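Local coordinates for hypothetical 13.2 KDA protein (PDB 2VQC) that is essential for function of the Sulfolobus virus SSV1 and, as a winged-helix protein, probably acts by binding DNA, at residues N12-A17 and C57-D62; K22-E25 and E29-L32. All coordinates share one frame; numbering follows the deposited sequence.

Contact 1. Residues N12-A17 and C57-D62; sequences NSYKMA and CERHPD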
loop_
_atom_site.group_PDB
_atom_site.type_symbol
_atom_site.label_atom_id
_atom_site.label_comp_id
_atom_site.label_asym_id
_atom_site.label_seq_id
_atom_site.Cartn_x
_atom_site.Cartn_y
_atom_site.Cartn_z
ATOM N N ASN A 12 9.544 3.492 10.512
ATOM C CA ASN A 12 9.696 2.187 9.899
ATOM C C ASN A 12 8.672 1.997 8.777
ATOM O O ASN A 12 7.486 1.825 9.042
ATOM C CB ASN A 12 9.553 1.097 10.965
ATOM C CG ASN A 12 9.942 -0.271 10.451
ATOM O OD1 ASN A 12 9.390 -0.754 9.461
ATOM N ND2 ASN A 12 10.891 -0.910 11.124
ATOM N N SER A 13 9.138 2.036 7.529
ATOM C CA SER A 13 8.259 1.918 6.356
ATOM C C SER A 13 7.423 0.645 6.372
ATOM O O SER A 13 6.264 0.649 5.935
ATOM C CB SER A 13 9.076 1.953 5.064
ATOM O OG SER A 13 9.615 3.243 4.837
ATOM N N TYR A 14 8.013 -0.439 6.871
ATOM C CA TYR A 14 7.329 -1.723 6.929
ATOM C C TYR A 14 6.169 -1.714 7.925
ATOM O O TYR A 14 5.078 -2.178 7.599
ATOM C CB TYR A 14 8.305 -2.851 7.262
ATOM C CG TYR A 14 7.707 -4.217 7.044
ATOM C CD1 TYR A 14 7.690 -4.797 5.776
ATOM C CD2 TYR A 14 7.140 -4.928 8.102
ATOM C CE1 TYR A 14 7.132 -6.051 5.569
ATOM C CE2 TYR A 14 6.579 -6.184 7.905
ATOM C CZ TYR A 14 6.580 -6.739 6.640
ATOM O OH TYR A 14 6.026 -7.986 6.447
ATOM N N LYS A 15 6.408 -1.193 9.128
ATOM C CA LYS A 15 5.347 -1.058 10.132
ATOM C C LYS A 15 4.185 -0.200 9.622
ATOM O O LYS A 15 3.020 -0.490 9.910
ATOM C CB LYS A 15 5.885 -0.456 11.429
ATOM C CG LYS A 15 6.780 -1.378 12.230
ATOM C CD LYS A 15 7.261 -0.674 13.493
ATOM C CE LYS A 15 8.203 -1.533 14.324
ATOM N NZ LYS A 15 8.712 -0.774 15.499
HETATM N N MSE A 16 4.507 0.843 8.855
HETATM C CA MSE A 16 3.494 1.724 8.270
HETATM C C MSE A 16 2.695 0.987 7.209
HETATM O O MSE A 16 1.486 1.189 7.077
HETATM C CB MSE A 16 4.137 2.945 7.598
HETATM C CG MSE A 16 5.184 3.680 8.407
HETATM SE SE MSE A 16 4.453 4.899 9.691
HETATM C CE MSE A 16 3.837 3.596 11.031
ATOM N N ALA A 17 3.391 0.158 6.433
ATOM C CA ALA A 17 2.768 -0.616 5.361
ATOM C C ALA A 17 1.811 -1.665 5.909
ATOM O O ALA A 17 0.788 -1.948 5.286
ATOM C CB ALA A 17 3.825 -1.269 4.493
ATOM N N CYS A 57 2.285 -7.437 0.029
ATOM C CA CYS A 57 1.322 -8.028 -0.909
ATOM C C CYS A 57 1.882 -9.243 -1.651
ATOM O O CYS A 57 1.176 -10.230 -1.863
ATOM C CB CYS A 57 0.839 -6.986 -1.915
ATOM S SG CYS A 57 -0.460 -5.942 -1.245
ATOM N N GLU A 58 3.149 -9.159 -2.042
ATOM C CA GLU A 58 3.824 -10.254 -2.737
ATOM C C GLU A 58 4.008 -11.486 -1.844
ATOM O O GLU A 58 4.130 -12.600 -2.353
ATOM C CB GLU A 58 5.164 -9.776 -3.319
ATOM C CG GLU A 58 4.973 -8.860 -4.537
ATOM C CD GLU A 58 6.233 -8.119 -4.966
ATOM O OE1 GLU A 58 7.019 -7.684 -4.095
ATOM O OE2 GLU A 58 6.425 -7.951 -6.189
ATOM N N ARG A 59 4.003 -11.294 -0.523
ATOM C CA ARG A 59 4.018 -12.421 0.418
ATOM C C ARG A 59 2.661 -13.121 0.528
ATOM O O ARG A 59 2.583 -14.247 1.030
ATOM C CB ARG A 59 4.476 -11.964 1.805
ATOM C CG ARG A 59 5.905 -11.485 1.819
ATOM C CD ARG A 59 6.267 -10.755 3.100
ATOM N NE ARG A 59 7.576 -10.112 2.979
ATOM C CZ ARG A 59 8.280 -9.604 3.989
ATOM N NH1 ARG A 59 7.822 -9.653 5.236
ATOM N NH2 ARG A 59 9.462 -9.049 3.746
ATOM N N HIS A 60 1.600 -12.454 0.071
ATOM C CA HIS A 60 0.240 -12.993 0.144
ATOM C C HIS A 60 -0.492 -12.799 -1.184
ATOM O O HIS A 60 -1.464 -12.042 -1.261
ATOM C CB HIS A 60 -0.529 -12.303 1.267
ATOM C CG HIS A 60 0.138 -12.403 2.600
ATOM N ND1 HIS A 60 0.778 -11.337 3.195
ATOM C CD2 HIS A 60 0.279 -13.448 3.449
ATOM C CE1 HIS A 60 1.275 -11.718 4.358
ATOM N NE2 HIS A 60 0.987 -12.994 4.536
ATOM N N PRO A 61 -0.035 -13.493 -2.238
ATOM C CA PRO A 61 -0.616 -13.289 -3.570
ATOM C C PRO A 61 -2.058 -13.799 -3.699
ATOM O O PRO A 61 -2.761 -13.419 -4.642
ATOM C CB PRO A 61 0.327 -14.076 -4.486
ATOM C CG PRO A 61 0.918 -15.121 -3.611
ATOM C CD PRO A 61 1.026 -14.517 -2.250
ATOM N N ASP A 62 -2.478 -14.653 -2.766
ATOM C CA ASP A 62 -3.871 -15.113 -2.695
ATOM C C ASP A 62 -4.830 -14.089 -2.066
ATOM O O ASP A 62 -6.047 -14.245 -2.171
ATOM C CB ASP A 62 -3.961 -16.442 -1.931
ATOM C CG ASP A 62 -3.465 -16.333 -0.499
ATOM O OD1 ASP A 62 -2.357 -15.787 -0.289
ATOM O OD2 ASP A 62 -4.179 -16.798 0.414
#

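Contact 2. Residues K22-E25 and E29-L32; sequences KILE and ELTL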
loop_
_atom_site.group_PDB
_atom_site.type_symbol
_atom_site.label_atom_id
_atom_site.label_comp_id
_atom_site.label_asym_id
_atom_site.label_seq_id
_atom_site.Cartn_x
_atom_site.Cartn_y
_atom_site.Cartn_z
ATOM N N LYS A 22 -4.002 -3.698 6.317
ATOM C CA LYS A 22 -5.310 -3.972 6.899
ATOM C C LYS A 22 -6.364 -2.927 6.520
ATOM O O LYS A 22 -7.555 -3.232 6.509
ATOM C CB LYS A 22 -5.234 -4.202 8.410
ATOM C CG LYS A 22 -4.798 -3.054 9.244
ATOM C CD LYS A 22 -4.768 -3.510 10.692
ATOM C CE LYS A 22 -4.276 -2.411 11.595
ATOM N NZ LYS A 22 -4.267 -2.810 13.037
ATOM N N ILE A 23 -5.930 -1.717 6.176
ATOM C CA ILE A 23 -6.832 -0.732 5.572
ATOM C C ILE A 23 -7.258 -1.182 4.160
ATOM O O ILE A 23 -8.393 -0.932 3.736
ATOM C CB ILE A 23 -6.202 0.684 5.566
ATOM C CG1 ILE A 23 -6.109 1.195 7.009
ATOM C CG2 ILE A 23 -7.021 1.652 4.698
ATOM C CD1 ILE A 23 -5.545 2.592 7.164
ATOM N N LEU A 24 -6.354 -1.862 3.453
ATOM C CA LEU A 24 -6.638 -2.422 2.128
ATOM C C LEU A 24 -7.760 -3.465 2.188
ATOM O O LEU A 24 -8.634 -3.512 1.317
ATOM C CB LEU A 24 -5.376 -3.088 1.556
ATOM C CG LEU A 24 -5.145 -3.163 0.037
ATOM C CD1 LEU A 24 -4.316 -4.405 -0.287
ATOM C CD2 LEU A 24 -6.409 -3.149 -0.790
ATOM N N GLU A 25 -7.704 -4.311 3.214
ATOM C CA GLU A 25 -8.695 -5.364 3.436
ATOM C C GLU A 25 -10.082 -4.775 3.685
ATOM O O GLU A 25 -11.084 -5.321 3.218
ATOM C CB GLU A 25 -8.262 -6.235 4.622
ATOM C CG GLU A 25 -9.212 -7.373 4.981
ATOM C CD GLU A 25 -8.607 -8.344 5.987
ATOM O OE1 GLU A 25 -7.650 -7.956 6.695
ATOM O OE2 GLU A 25 -9.088 -9.499 6.073
ATOM N N GLU A 29 -9.291 -1.467 -2.046
ATOM C CA GLU A 29 -8.403 -0.899 -3.055
ATOM C C GLU A 29 -7.593 0.253 -2.447
ATOM O O GLU A 29 -8.118 1.014 -1.631
ATOM C CB GLU A 29 -9.238 -0.414 -4.248
ATOM C CG GLU A 29 -8.533 -0.502 -5.604
ATOM C CD GLU A 29 -9.494 -0.651 -6.790
ATOM O OE1 GLU A 29 -10.725 -0.732 -6.584
ATOM O OE2 GLU A 29 -9.009 -0.697 -7.943
ATOM N N LEU A 30 -6.318 0.364 -2.828
ATOM C CA LEU A 30 -5.438 1.436 -2.335
ATOM C C LEU A 30 -4.529 1.980 -3.430
ATOM O O LEU A 30 -4.048 1.228 -4.276
ATOM C CB LEU A 30 -4.544 0.957 -1.181
ATOM C CG LEU A 30 -5.128 0.717 0.213
ATOM C CD1 LEU A 30 -4.008 0.272 1.132
ATOM C CD2 LEU A 30 -5.813 1.939 0.781
ATOM N N THR A 31 -4.302 3.293 -3.385
ATOM C CA THR A 31 -3.302 3.974 -4.208
ATOM C C THR A 31 -2.426 4.857 -3.311
ATOM O O THR A 31 -2.690 5.000 -2.115
ATOM C CB THR A 31 -3.954 4.847 -5.293
ATOM O OG1 THR A 31 -4.683 5.926 -4.686
ATOM C CG2 THR A 31 -4.892 4.013 -6.160
ATOM N N LEU A 32 -1.390 5.454 -3.890
ATOM C CA LEU A 32 -0.478 6.300 -3.121
ATOM C C LEU A 32 -1.235 7.415 -2.391
ATOM O O LEU A 32 -0.899 7.743 -1.253
ATOM C CB LEU A 32 0.628 6.886 -4.012
ATOM C CG LEU A 32 1.785 7.545 -3.245
ATOM C CD1 LEU A 32 2.703 6.499 -2.628
ATOM C CD2 LEU A 32 2.572 8.474 -4.145
#

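Contact 1. Residues N12-A17 and C57-D62
Tyr14 and Arg59 reach for one another from opposite directions, and their outer ends alone make this contact. Tyr14 has CG anti to its backbone N (chi1 -168°), which leads the ring out from the first turn of helix 13-27 toward Arg59. The Arg59 chain is extended from CG to NE, so its guanidinium arrives at the far end of the ring. NH1 of Arg59 stands 2.7 Å from OH of Tyr14, yet the angle is poor for a hydrogen bond and the pair is better read as a close polar approach. The two planes are 37° apart, so the groups do not lie flat on each other. CE1 of Tyr14 sits over one face of the guanidinium, 3.7 Å from NH1 of Arg59, while NH1 meets the ring obliquely and is 3.5 Å from CZ of Tyr14. Both residues are at least partly exposed, and the small buried surface of 80 Å² marks a surface contact.

Asn12, the N-cap of the tyrosine's helix, accepts Lys15 N at its OD1 (3.0 Å), with a fairly straight N-H direction (162°) but with the donor above the carbonyl plane. CB of Arg59 lies 4.0 Å above one face of the His60 ring, offset toward its rim.

Around this pair, the start of helix 13-27 packs against helix 43-59, the first and third helices of the winged-helix domain: Tyr14 and Ala17 touch Ile56, and Met16 touches Ile49. Near the end of helix 43-59, Cys57 forms a disulfide with Cys64, tying that helix to strand 64-68.

Contact 2. Residues K22-E25 and E29-L32
A methyl of Leu30 bears on the base and branch point of Leu24, CD1 of Leu30 lying 3.7 Å from CB and 3.8 Å from CG of Leu24, in an apolar contact between helix 13-27 and the short strand 29-30 that follows it. The bond from CA to CB of Leu30 points toward the helix. A chi1 of -73° sets CG of Leu30 anti to the carbonyl carbon, and this CG lies 3.9 Å from CG of Leu24. The two leucine side chains are set at a slant to each other.

Leu24 holds a less usual conformation for leucine, with chi1 and chi2 both near -151°. Its CB does not aim at the strand, but these torsions bring the end of the side chain nearer, and CD2 comes 3.6 Å from the backbone N of Glu29 and 3.8 Å from CA of the same residue. Glu29 therefore takes part through its main chain, while its CB points away from the helix.

CD2 of Leu30 is 4.1 Å from CG2 of Ile23, and these side chains cross at about a right angle. Thus one leucine of the strand is fitted against two successive residues of the helix, a branch to each, and 179 Å² of surface is buried.

This is the first helix of the winged-helix fold lying against its first strand. Leu30 also touches Leu53 of helix 43-59 and shares backbone hydrogen bonds with Phe75, which Leu24 touches as well. Thr31 occupies the N-cap position of helix 32-39, and its backbone N is bonded to Asp34 OD2. Strand 29-30 is an outer strand of the antiparallel sheet, next to strand 73-77.

In the fold
Contact 1 and contact 2 have centres 11 Å apart and share helix 13-27, the first near its start and the second toward its end. Along the chain, both segments of contact 2 fall between those of contact 1. The two also touch: Cys57 SG is 4.3 Å from Leu24 CD1, a packing contact that links the region of the disulfide to the apolar interior. The order helix, strand, two helices, two strands is that of a winged-helix domain: contact 2 packs its first helix on strand 29-30 of the three-stranded antiparallel sheet, and contact 1 lies at the surface between the first and third helices.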